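Local coordinates for protein esterase LipW (Mycobacterium marinum, PDB 3QH4) that probably hydrolyses ester bonds with strict substrate selectivity, as a member of the alpha/beta hydrolase superfamily, at residues A21-R26 with A210-D215; V73-Y78 with I140-W145; G242-L247 with Q269-A274. One frame throughout, in Å; residues are numbered along the deposited sequence.

Interaction 1: A21-R26 with A210-D215; sequences AVATAR and ATPAFD
The loops 21-26 and 210-215 are joined backbone to backbone by Ala-213 N, which donates to Ala-25 O over 3.0 Å in a nearly straight bond (169°) beside the close pair Arg-26 and Pro-212. The Arg-26 side chain then reaches along the second loop, and a bend at its third torsion (chi3 72°) turns the guanidinium flat over Ala-210, whose CB stands 3.2 Å above the centre of one face. From the edge of the same group, NE donates to Asp-215 OD2 at 2.8 Å. The acceptor lies close to the guanidinium plane but is itself met from above the plane of the carboxylate. NH2 adds a weak bond to OD2 and forms a salt bridge with Glu-217, while NH1 is taken by Val-6 O. Ala-23, the centre of an inverse gamma turn, brings its CB to 3.8 Å from Pro-212 CG. Asp-215 divides its work, OD2 holding the arginine and OD1 accepting from Ala-218 N. It is thus the N-cap of helix 216-227, in a region that, as in related hormone-sensitive-lipase-like esterases, probably belongs to the cap built from the N terminus and an insertion in the alpha/beta hydrolase core.

Interaction 2: V73-Y78 with I140-W145; sequences VPVRIY and IEVLTW
Val-142 holds CG1 anti to its backbone N (chi1 174°), which leaves CG2 beside that nitrogen and aims the forked end of the side chain at Val-73 and Val-75; one turn further on, Trp-145 also sets CG anti to its N (chi1 175°) and extends its indole toward the same strand. CG2 of Val-142 is the shared point, 3.6 Å from Val-73 CG1 and 3.5 Å from Val-75 CG1. The meeting with Val-75 is tip to tip, whereas Val-73 arrives at a slant. Ile-77 comes from the direction opposite to Trp-145 and places CD1 at the ring edge, near the ring plane, 4.0 Å from CH2. Val-75 CG2 stands obliquely to the indole at a looser 4.3 Å from CZ3. The short axes of strand 73-78 and helix 140-145 pass 9.6 Å apart at -59°. Val-73, Val-75 and Ile-77, alternate residues on one face of the strand, meet Val-142 and then Trp-145. Val-120 and Val-122 of strand 118-122 also touch Val-142, and Val-65 of strand 59-66 touches Trp-145. The close contacts between the two segments are all between aliphatic and aromatic carbons. Their cohesion therefore probably rests on dispersion and the burial of apolar surface, with no polar bond between the two segments.

Interaction 3: G242-L247 with Q269-A274; sequences GQLAGL and QRLLGA
A water bridges Gly-246 and Ala-274, donating to Ala-274 O at 2.9 Å and accepting from Gly-246 N at 3.0 Å. It links a type II beta turn, Leu-244 to Leu-247, with the C-terminal end of helix 261-273, the helix of a beta-alpha-beta unit between the parallel strands 250-255 and 278-283. Gly-246 takes the third position of the turn with the positive phi (90°) that this turn type requires there. Away from the water the contact is apolar. Leu-244 CG stands beside its own backbone N (chi1 -58°), which sends CD1 onto the helix, 3.6 Å from Arg-270 CB and 3.9 Å from Leu-271 CD2. Leu-247 crosses Leu-271 at about a right angle, with its CD1 on that same CD2, so one methyl of Leu-271 is touched by two leucines of the turn segment. Tyr-267, an earlier residue of the helix, packs against both of them. The Arg-270 side chain crosses Leu-244 at about a right angle and bends at chi3, bringing its guanidinium over the leucine so that CD1 lies beneath the centre of one face. At the edge of this group NH2 makes a weak bond to Gly-242 O, strongly bent at 120°, while NH1 is hydrogen-bonded to Arg-241 O. Gln-243 folds back within its own segment, its OE1 accepting from Ala-245 N at 3.0 Å; that same backbone nitrogen has the methyl carbon CB of Ala-274 3.6 Å away.

From the N terminus, interaction 1 opens first at residues 21-26 and closes only at 210-215, a loop that takes in most of the central sheet. Interaction 2 opens and closes within it, bringing helix 134-148 back against strand 72-79 near one end of the sheet. Interaction 3 follows in series after interaction 1 has closed, making a short loop around strand 250-255 toward the other end. No two loops cross. The centres of interactions 1 and 2 are about 32 Å apart on opposite sides of the chain's centre, and the centre of interaction 3 lies about 32 Å and about 27 Å from the centres of interactions 1 and 2. Together they tie the N-terminal loop to the loop before helix 216-227, helix to sheet, and turn to helix end.

Interaction 1: A21-R26 with A210-D215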
ATOM      1  N   ALA A  21      16.848   2.357  16.374  1.00 11.59           N
ATOM      2  CA  ALA A  21      18.118   2.835  15.859  1.00 12.34           C
ATOM      3  C   ALA A  21      18.012   3.522  14.503  1.00 12.46           C
ATOM      4  O   ALA A  21      18.860   4.355  14.171  1.00 12.87           O
ATOM      5  CB  ALA A  21      19.138   1.667  15.788  1.00 13.20           C
ATOM      6  N   VAL A  22      16.980   3.184  13.725  1.00 11.65           N
ATOM      7  CA  VAL A  22      16.786   3.756  12.373  1.00 11.89           C
ATOM      8  C   VAL A  22      15.589   4.702  12.253  1.00 12.12           C
ATOM      9  O   VAL A  22      15.502   5.485  11.289  1.00 13.31           O
ATOM     10  CB  VAL A  22      16.703   2.663  11.235  1.00 11.80           C
ATOM     11  CG1 VAL A  22      18.041   1.920  11.076  1.00 14.91           C
ATOM     12  CG2 VAL A  22      15.542   1.666  11.449  1.00 11.65           C
ATOM     13  N   ALA A  23      14.684   4.639  13.221  1.00 10.85           N
ATOM     14  CA  ALA A  23      13.487   5.492  13.196  1.00 10.50           C
ATOM     15  C   ALA A  23      13.754   6.761  13.997  1.00 10.38           C
ATOM     16  O   ALA A  23      13.173   6.969  15.064  1.00 10.93           O
ATOM     17  CB  ALA A  23      12.288   4.721  13.738  1.00 10.07           C
ATOM     18  N   THR A  24      14.653   7.610  13.479  1.00 10.73           N
ATOM     19  CA  THR A  24      15.212   8.715  14.276  1.00 11.69           C
ATOM     20  C   THR A  24      14.661  10.088  13.930  1.00 11.94           C
ATOM     21  O   THR A  24      15.030  11.097  14.560  1.00 12.06           O
ATOM     22  CB  THR A  24      16.722   8.750  14.113  1.00 12.65           C
ATOM     23  OG1 THR A  24      17.004   8.841  12.715  1.00 15.50           O
ATOM     24  CG2 THR A  24      17.334   7.469  14.671  1.00 13.58           C
ATOM     25  N   ALA A  25      13.768  10.136  12.944  1.00 11.15           N
ATOM     26  CA  ALA A  25      13.218  11.438  12.519  1.00 10.96           C
ATOM     27  C   ALA A  25      11.760  11.369  12.146  1.00 10.07           C
ATOM     28  O   ALA A  25      11.292  10.384  11.560  1.00  9.97           O
ATOM     29  CB  ALA A  25      14.032  12.019  11.345  1.00 10.85           C
ATOM     30  N   ARG A  26      11.042  12.437  12.509  1.00 10.61           N
ATOM     31  CA  ARG A  26       9.702  12.669  11.975  1.00  9.68           C
ATOM     32  C   ARG A  26       9.801  13.067  10.508  1.00  9.82           C
ATOM     33  O   ARG A  26      10.805  13.641  10.057  1.00 10.63           O
ATOM     34  CB  ARG A  26       9.002  13.797  12.728  1.00  8.83           C
ATOM     35  CG  ARG A  26       8.752  13.485  14.206  1.00  9.34           C
ATOM     36  CD  ARG A  26       8.170  14.705  14.907  1.00  9.56           C
ATOM     37  NE  ARG A  26       6.789  14.930  14.483  1.00 10.94           N
ATOM     38  CZ  ARG A  26       6.098  16.041  14.731  1.00 13.75           C
ATOM     39  NH1 ARG A  26       6.685  17.071  15.346  1.00 13.80           N
ATOM     40  NH2 ARG A  26       4.831  16.142  14.361  1.00 12.94           N
ATOM     41  N   ALA A 210       3.364  12.582  16.629  1.00  5.66           N
ATOM     42  CA  ALA A 210       4.788  12.957  16.358  1.00  6.04           C
ATOM     43  C   ALA A 210       5.775  11.809  16.414  1.00  6.62           C
ATOM     44  O   ALA A 210       6.977  11.983  16.668  1.00  7.60           O
ATOM     45  CB  ALA A 210       5.211  14.108  17.291  1.00  6.78           C
ATOM     46  N   THR A 211       5.256  10.629  16.146  1.00  5.83           N
ATOM     47  CA  THR A 211       6.102   9.455  15.991  1.00  5.75           C
ATOM     48  C   THR A 211       7.078   9.610  14.812  1.00  5.93           C
ATOM     49  O   THR A 211       6.824  10.376  13.856  1.00  5.92           O
ATOM     50  CB  THR A 211       5.204   8.206  15.747  1.00  4.65           C
ATOM     51  OG1 THR A 211       4.141   8.534  14.835  1.00  5.81           O
ATOM     52  CG2 THR A 211       4.608   7.737  17.063  1.00  6.07           C
ATOM     53  N   PRO A 212       8.188   8.844  14.839  1.00  7.44           N
ATOM     54  CA  PRO A 212       9.076   8.846  13.679  1.00  7.38           C
ATOM     55  C   PRO A 212       8.418   8.226  12.433  1.00  7.50           C
ATOM     56  O   PRO A 212       7.423   7.511  12.555  1.00  7.07           O
ATOM     57  CB  PRO A 212      10.244   7.974  14.134  1.00  8.55           C
ATOM     58  CG  PRO A 212       9.633   6.999  15.127  1.00  7.39           C
ATOM     59  CD  PRO A 212       8.483   7.752  15.791  1.00  7.35           C
ATOM     60  N   ALA A 213       8.980   8.543  11.266  1.00  7.53           N
ATOM     61  CA  ALA A 213       8.633   7.953   9.947  1.00  7.41           C
ATOM     62  C   ALA A 213       7.321   8.467   9.360  1.00  7.77           C
ATOM     63  O   ALA A 213       7.303   8.979   8.238  1.00  8.36           O
ATOM     64  CB  ALA A 213       8.701   6.405   9.970  1.00  8.16           C
ATOM     65  N   PHE A 214       6.240   8.353  10.126  1.00  6.94           N
ATOM     66  CA  PHE A 214       4.986   9.016   9.783  1.00  6.89           C
ATOM     67  C   PHE A 214       4.234   9.261  11.071  1.00  5.89           C
ATOM     68  O   PHE A 214       4.378   8.515  12.049  1.00  6.43           O
ATOM     69  CB  PHE A 214       4.113   8.190   8.822  1.00  6.64           C
ATOM     70  CG  PHE A 214       3.364   9.055   7.820  1.00  7.44           C
ATOM     71  CD1 PHE A 214       4.017   9.532   6.676  1.00  8.23           C
ATOM     72  CD2 PHE A 214       2.033   9.401   8.043  1.00  5.79           C
ATOM     73  CE1 PHE A 214       3.327  10.356   5.744  1.00  8.28           C
ATOM     74  CE2 PHE A 214       1.322  10.205   7.136  1.00  7.82           C
ATOM     75  CZ  PHE A 214       1.964  10.698   6.000  1.00  7.32           C
ATOM     76  N   ASP A 215       3.414  10.307  11.074  1.00  5.77           N
ATOM     77  CA  ASP A 215       2.739  10.693  12.299  1.00  5.95           C
ATOM     78  C   ASP A 215       1.410  11.331  11.987  1.00  5.55           C
ATOM     79  O   ASP A 215       1.027  11.464  10.802  1.00  4.85           O
ATOM     80  CB  ASP A 215       3.662  11.576  13.196  1.00  5.64           C
ATOM     81  CG  ASP A 215       4.029  12.911  12.553  1.00  8.26           C
ATOM     82  OD1 ASP A 215       3.134  13.527  11.936  1.00  8.15           O
ATOM     83  OD2 ASP A 215       5.193  13.395  12.708  1.00  7.79           O
TER

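Interaction 2: V73-Y78 with I140-W145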
ATOM      1  N   VAL A  73       0.283   4.930 -17.918  1.00 16.58           N
ATOM      2  CA  VAL A  73       0.566   4.708 -16.521  1.00 13.19           C
ATOM      3  C   VAL A  73       1.679   3.648 -16.539  1.00 12.45           C
ATOM      4  O   VAL A  73       1.443   2.558 -17.034  1.00 11.90           O
ATOM      5  CB  VAL A  73      -0.703   4.166 -15.805  1.00 12.81           C
ATOM      6  CG1 VAL A  73      -0.364   3.753 -14.360  1.00 11.29           C
ATOM      7  CG2 VAL A  73      -1.837   5.231 -15.849  1.00 11.37           C
ATOM      8  N   PRO A  74       2.892   3.981 -16.052  1.00 11.88           N
ATOM      9  CA  PRO A  74       3.955   2.959 -15.984  1.00 10.67           C
ATOM     10  C   PRO A  74       3.615   1.899 -14.944  1.00  9.54           C
ATOM     11  O   PRO A  74       2.912   2.183 -13.966  1.00  7.71           O
ATOM     12  CB  PRO A  74       5.193   3.728 -15.534  1.00 11.28           C
ATOM     13  CG  PRO A  74       4.874   5.189 -15.854  1.00 12.73           C
ATOM     14  CD  PRO A  74       3.376   5.300 -15.623  1.00 11.79           C
ATOM     15  N   VAL A  75       4.074   0.689 -15.212  1.00  8.04           N
ATOM     16  CA  VAL A  75       3.895  -0.432 -14.300  1.00  7.40           C
ATOM     17  C   VAL A  75       5.200  -1.195 -14.195  1.00  7.72           C
ATOM     18  O   VAL A  75       6.059  -1.129 -15.092  1.00  8.68           O
ATOM     19  CB  VAL A  75       2.746  -1.391 -14.729  1.00  6.85           C
ATOM     20  CG1 VAL A  75       1.360  -0.701 -14.598  1.00  6.89           C
ATOM     21  CG2 VAL A  75       2.979  -1.948 -16.154  1.00  6.30           C
ATOM     22  N   ARG A  76       5.365  -1.894 -13.079  1.00  7.39           N
ATOM     23  CA  ARG A  76       6.451  -2.866 -12.951  1.00  7.31           C
ATOM     24  C   ARG A  76       5.822  -4.230 -12.728  1.00  8.14           C
ATOM     25  O   ARG A  76       4.993  -4.408 -11.840  1.00  7.22           O
ATOM     26  CB  ARG A  76       7.400  -2.503 -11.806  1.00  7.32           C
ATOM     27  CG  ARG A  76       8.567  -3.517 -11.661  1.00  6.61           C
ATOM     28  CD  ARG A  76       9.720  -2.926 -10.863  1.00  7.43           C
ATOM     29  NE  ARG A  76      10.330  -1.782 -11.552  1.00  8.59           N
ATOM     30  CZ  ARG A  76      11.117  -0.883 -10.971  1.00  9.78           C
ATOM     31  NH1 ARG A  76      11.409  -0.958  -9.667  1.00  8.94           N
ATOM     32  NH2 ARG A  76      11.627   0.109 -11.718  1.00 13.86           N
ATOM     33  N   ILE A  77       6.229  -5.195 -13.542  1.00  8.06           N
ATOM     34  CA  ILE A  77       5.623  -6.514 -13.463  1.00  8.25           C
ATOM     35  C   ILE A  77       6.632  -7.497 -12.881  1.00  8.43           C
ATOM     36  O   ILE A  77       7.748  -7.640 -13.410  1.00  8.30           O
ATOM     37  CB  ILE A  77       5.110  -6.988 -14.837  1.00  9.01           C
ATOM     38  CG1 ILE A  77       4.197  -5.920 -15.453  1.00 10.33           C
ATOM     39  CG2 ILE A  77       4.330  -8.318 -14.702  1.00  9.09           C
ATOM     40  CD1 ILE A  77       3.818  -6.197 -16.906  1.00 15.90           C
ATOM     41  N   TYR A  78       6.206  -8.180 -11.817  1.00  8.51           N
ATOM     42  CA  TYR A  78       7.030  -9.170 -11.119  1.00  8.61           C
ATOM     43  C   TYR A  78       6.436 -10.530 -11.392  1.00  9.59           C
ATOM     44  O   TYR A  78       5.229 -10.706 -11.258  1.00  9.82           O
ATOM     45  CB  TYR A  78       7.000  -8.895  -9.604  1.00  7.89           C
ATOM     46  CG  TYR A  78       7.459  -7.517  -9.192  1.00  7.80           C
ATOM     47  CD1 TYR A  78       6.618  -6.406  -9.335  1.00  6.91           C
ATOM     48  CD2 TYR A  78       8.712  -7.333  -8.616  1.00  7.12           C
ATOM     49  CE1 TYR A  78       7.030  -5.153  -8.932  1.00  6.68           C
ATOM     50  CE2 TYR A  78       9.143  -6.092  -8.201  1.00  7.30           C
ATOM     51  CZ  TYR A  78       8.291  -5.004  -8.365  1.00  5.85           C
ATOM     52  OH  TYR A  78       8.711  -3.787  -7.950  1.00  5.66           O
ATOM     53  N   ILE A 140      -7.193   1.886 -11.517  1.00  6.39           N
ATOM     54  CA  ILE A 140      -8.298   1.236 -12.243  1.00  7.18           C
ATOM     55  C   ILE A 140      -7.873   0.902 -13.653  1.00  7.77           C
ATOM     56  O   ILE A 140      -8.153  -0.191 -14.156  1.00  8.36           O
ATOM     57  CB  ILE A 140      -9.578   2.129 -12.230  1.00  6.70           C
ATOM     58  CG1 ILE A 140     -10.182   2.100 -10.810  1.00  7.59           C
ATOM     59  CG2 ILE A 140     -10.582   1.666 -13.322  1.00  7.67           C
ATOM     60  CD1 ILE A 140     -11.278   3.155 -10.511  1.00  9.39           C
ATOM     61  N   GLU A 141      -7.163   1.839 -14.271  1.00  8.36           N
ATOM     62  CA  GLU A 141      -6.659   1.653 -15.621  1.00 10.37           C
ATOM     63  C   GLU A 141      -5.750   0.424 -15.672  1.00  9.95           C
ATOM     64  O   GLU A 141      -5.879  -0.414 -16.591  1.00  8.96           O
ATOM     65  CB  GLU A 141      -5.904   2.914 -16.058  1.00 11.28           C
ATOM     66  CG  GLU A 141      -5.434   2.902 -17.500  1.00 18.93           C
ATOM     67  CD  GLU A 141      -6.477   3.412 -18.503  1.00 27.25           C
ATOM     68  OE1 GLU A 141      -7.682   3.536 -18.162  1.00 32.47           O
ATOM     69  OE2 GLU A 141      -6.071   3.685 -19.652  1.00 31.81           O
ATOM     70  N   VAL A 142      -4.864   0.295 -14.673  1.00  7.99           N
ATOM     71  CA  VAL A 142      -3.951  -0.842 -14.643  1.00  7.55           C
ATOM     72  C   VAL A 142      -4.706  -2.136 -14.407  1.00  7.74           C
ATOM     73  O   VAL A 142      -4.477  -3.116 -15.111  1.00  9.29           O
ATOM     74  CB  VAL A 142      -2.795  -0.665 -13.627  1.00  7.31           C
ATOM     75  CG1 VAL A 142      -1.937  -1.963 -13.521  1.00  6.01           C
ATOM     76  CG2 VAL A 142      -1.928   0.512 -14.074  1.00  5.71           C
ATOM     77  N   LEU A 143      -5.621  -2.140 -13.448  1.00  7.54           N
ATOM     78  CA  LEU A 143      -6.382  -3.365 -13.182  1.00  8.09           C
ATOM     79  C   LEU A 143      -7.164  -3.836 -14.433  1.00  9.13           C
ATOM     80  O   LEU A 143      -7.165  -5.027 -14.746  1.00  9.57           O
ATOM     81  CB  LEU A 143      -7.331  -3.184 -11.995  1.00  8.67           C
ATOM     82  CG  LEU A 143      -8.073  -4.486 -11.611  1.00  9.62           C
ATOM     83  CD1 LEU A 143      -8.163  -4.519 -10.089  1.00 13.07           C
ATOM     84  CD2 LEU A 143      -9.436  -4.531 -12.260  1.00 15.06           C
ATOM     85  N   THR A 144      -7.820  -2.908 -15.130  1.00  8.80           N
ATOM     86  CA  THR A 144      -8.563  -3.250 -16.369  1.00 10.32           C
ATOM     87  C   THR A 144      -7.636  -3.859 -17.427  1.00 10.72           C
ATOM     88  O   THR A 144      -7.996  -4.829 -18.111  1.00 11.53           O
ATOM     89  CB  THR A 144      -9.300  -1.988 -16.920  1.00 10.42           C
ATOM     90  OG1 THR A 144     -10.230  -1.546 -15.930  1.00 12.79           O
ATOM     91  CG2 THR A 144     -10.067  -2.306 -18.234  1.00 14.83           C
ATOM     92  N   TRP A 145      -6.440  -3.289 -17.540  1.00 10.24           N
ATOM     93  CA  TRP A 145      -5.437  -3.727 -18.503  1.00 11.48           C
ATOM     94  C   TRP A 145      -4.904  -5.122 -18.160  1.00 11.47           C
ATOM     95  O   TRP A 145      -4.718  -5.965 -19.054  1.00 12.43           O
ATOM     96  CB  TRP A 145      -4.323  -2.689 -18.523  1.00 10.98           C
ATOM     97  CG  TRP A 145      -3.130  -2.986 -19.359  1.00 13.43           C
ATOM     98  CD1 TRP A 145      -2.954  -2.665 -20.684  1.00 13.88           C
ATOM     99  CD2 TRP A 145      -1.895  -3.576 -18.921  1.00 14.89           C
ATOM    100  NE1 TRP A 145      -1.699  -3.042 -21.099  1.00 14.24           N
ATOM    101  CE2 TRP A 145      -1.021  -3.586 -20.041  1.00 15.99           C
ATOM    102  CE3 TRP A 145      -1.430  -4.075 -17.692  1.00 13.38           C
ATOM    103  CZ2 TRP A 145       0.272  -4.101 -19.973  1.00 15.53           C
ATOM    104  CZ3 TRP A 145      -0.157  -4.576 -17.626  1.00 14.50           C
ATOM    105  CH2 TRP A 145       0.691  -4.583 -18.753  1.00 14.02           C
TER

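Interaction 3: G242-L247 with Q269-A274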
ATOM      1  N   GLY A 242     -20.274   2.923   4.504  1.00 10.63           N
ATOM      2  CA  GLY A 242     -21.175   2.389   5.513  1.00 12.71           C
ATOM      3  C   GLY A 242     -21.288   0.880   5.424  1.00 12.74           C
ATOM      4  O   GLY A 242     -21.094   0.175   6.421  1.00 14.08           O
ATOM      5  N   GLN A 243     -21.561   0.388   4.222  1.00 12.18           N
ATOM      6  CA  GLN A 243     -21.816  -1.062   4.020  1.00 11.96           C
ATOM      7  C   GLN A 243     -20.615  -1.765   3.426  1.00 10.65           C
ATOM      8  O   GLN A 243     -20.221  -1.496   2.289  1.00 10.75           O
ATOM      9  CB  GLN A 243     -23.024  -1.246   3.084  1.00 13.04           C
ATOM     10  CG  GLN A 243     -23.320  -2.710   2.741  1.00 16.64           C
ATOM     11  CD  GLN A 243     -23.656  -3.537   3.974  1.00 20.09           C
ATOM     12  OE1 GLN A 243     -22.770  -4.078   4.633  1.00 19.84           O
ATOM     13  NE2 GLN A 243     -24.940  -3.585   4.326  1.00 23.57           N
ATOM     14  N   LEU A 244     -20.022  -2.674   4.200  1.00 10.43           N
ATOM     15  CA  LEU A 244     -18.830  -3.398   3.747  1.00  9.11           C
ATOM     16  C   LEU A 244     -19.121  -4.828   3.283  1.00  9.31           C
ATOM     17  O   LEU A 244     -18.194  -5.547   2.902  1.00  8.32           O
ATOM     18  CB  LEU A 244     -17.782  -3.418   4.861  1.00  8.53           C
ATOM     19  CG  LEU A 244     -17.318  -2.044   5.380  1.00  8.08           C
ATOM     20  CD1 LEU A 244     -16.187  -2.234   6.382  1.00  7.72           C
ATOM     21  CD2 LEU A 244     -16.874  -1.115   4.226  1.00  7.79           C
ATOM     22  N   ALA A 245     -20.388  -5.240   3.323  1.00  9.81           N
ATOM     23  CA  ALA A 245     -20.715  -6.613   2.928  1.00 10.20           C
ATOM     24  C   ALA A 245     -20.324  -6.853   1.489  1.00 10.21           C
ATOM     25  O   ALA A 245     -20.500  -5.983   0.624  1.00 11.05           O
ATOM     26  CB  ALA A 245     -22.196  -6.926   3.138  1.00 10.79           C
ATOM     27  N   GLY A 246     -19.773  -8.035   1.229  1.00  9.98           N
ATOM     28  CA  GLY A 246     -19.449  -8.418  -0.138  1.00  9.82           C
ATOM     29  C   GLY A 246     -18.062  -8.038  -0.628  1.00  9.57           C
ATOM     30  O   GLY A 246     -17.675  -8.419  -1.752  1.00  9.42           O
ATOM     31  N   LEU A 247     -17.319  -7.286   0.181  1.00  8.35           N
ATOM     32  CA  LEU A 247     -15.911  -7.030  -0.144  1.00  8.19           C
ATOM     33  C   LEU A 247     -15.100  -8.328  -0.090  1.00  8.44           C
ATOM     34  O   LEU A 247     -15.502  -9.285   0.601  1.00  8.47           O
ATOM     35  CB  LEU A 247     -15.320  -5.977   0.798  1.00  7.02           C
ATOM     36  CG  LEU A 247     -15.924  -4.581   0.618  1.00  8.50           C
ATOM     37  CD1 LEU A 247     -15.381  -3.619   1.686  1.00  8.21           C
ATOM     38  CD2 LEU A 247     -15.633  -3.996  -0.797  1.00 13.57           C
ATOM     39  N   GLN A 269     -12.867  -4.478  12.332  1.00  4.22           N
ATOM     40  CA  GLN A 269     -14.037  -4.938  13.079  1.00  5.70           C
ATOM     41  C   GLN A 269     -15.277  -4.814  12.179  1.00  6.05           C
ATOM     42  O   GLN A 269     -16.127  -5.702  12.167  1.00  6.52           O
ATOM     43  CB  GLN A 269     -14.203  -4.108  14.357  1.00  6.17           C
ATOM     44  CG  GLN A 269     -15.558  -4.273  15.006  1.00  8.14           C
ATOM     45  CD  GLN A 269     -15.699  -5.582  15.725  1.00 11.67           C
ATOM     46  OE1 GLN A 269     -16.251  -6.576  15.171  1.00 13.48           O
ATOM     47  NE2 GLN A 269     -15.217  -5.618  16.962  1.00  8.14           N
ATOM     48  N   ARG A 270     -15.344  -3.741  11.395  1.00  5.29           N
ATOM     49  CA  ARG A 270     -16.486  -3.559  10.499  1.00  6.80           C
ATOM     50  C   ARG A 270     -16.505  -4.589   9.376  1.00  5.95           C
ATOM     51  O   ARG A 270     -17.569  -5.082   9.020  1.00  6.59           O
ATOM     52  CB  ARG A 270     -16.517  -2.123   9.973  1.00  7.54           C
ATOM     53  CG  ARG A 270     -16.759  -1.151  11.113  1.00 10.56           C
ATOM     54  CD  ARG A 270     -17.443   0.131  10.625  1.00 17.62           C
ATOM     55  NE  ARG A 270     -16.705   0.791   9.554  1.00 17.66           N
ATOM     56  CZ  ARG A 270     -17.200   1.053   8.343  1.00 18.51           C
ATOM     57  NH1 ARG A 270     -16.444   1.680   7.465  1.00 15.65           N
ATOM     58  NH2 ARG A 270     -18.455   0.718   8.015  1.00 17.93           N
ATOM     59  N   LEU A 271     -15.334  -4.926   8.831  1.00  4.49           N
ATOM     60  CA  LEU A 271     -15.264  -5.996   7.823  1.00  4.50           C
ATOM     61  C   LEU A 271     -15.806  -7.302   8.407  1.00  4.93           C
ATOM     62  O   LEU A 271     -16.673  -7.954   7.817  1.00  5.58           O
ATOM     63  CB  LEU A 271     -13.833  -6.199   7.333  1.00  4.01           C
ATOM     64  CG  LEU A 271     -13.254  -5.113   6.403  1.00  3.44           C
ATOM     65  CD1 LEU A 271     -11.742  -5.376   6.216  1.00  5.77           C
ATOM     66  CD2 LEU A 271     -13.982  -5.125   5.032  1.00  5.09           C
ATOM     67  N   LEU A 272     -15.299  -7.657   9.579  1.00  5.40           N
ATOM     68  CA  LEU A 272     -15.756  -8.864  10.269  1.00  5.28           C
ATOM     69  C   LEU A 272     -17.264  -8.824  10.531  1.00  6.45           C
ATOM     70  O   LEU A 272     -17.974  -9.821  10.310  1.00  6.67           O
ATOM     71  CB  LEU A 272     -14.956  -9.036  11.566  1.00  5.30           C
ATOM     72  CG  LEU A 272     -13.507  -9.402  11.266  1.00  5.26           C
ATOM     73  CD1 LEU A 272     -12.624  -9.128  12.520  1.00  5.57           C
ATOM     74  CD2 LEU A 272     -13.392 -10.877  10.826  1.00  5.51           C
ATOM     75  N   GLY A 273     -17.749  -7.683  11.027  1.00  7.19           N
ATOM     76  CA  GLY A 273     -19.191  -7.513  11.297  1.00  7.67           C
ATOM     77  C   GLY A 273     -20.049  -7.694  10.043  1.00  8.51           C
ATOM     78  O   GLY A 273     -21.186  -8.171  10.117  1.00  9.71           O
ATOM     79  N   ALA A 274     -19.492  -7.343   8.900  1.00  7.30           N
ATOM     80  CA  ALA A 274     -20.184  -7.431   7.616  1.00  7.30           C
ATOM     81  C   ALA A 274     -20.046  -8.818   6.979  1.00  7.41           C
ATOM     82  O   ALA A 274     -20.524  -9.054   5.863  1.00  9.17           O
ATOM     83  CB  ALA A 274     -19.654  -6.338   6.652  1.00  6.37           C
TER
HETATM   84  O   HOH W   1     -19.762 -10.140   3.303  1.00  9.47           O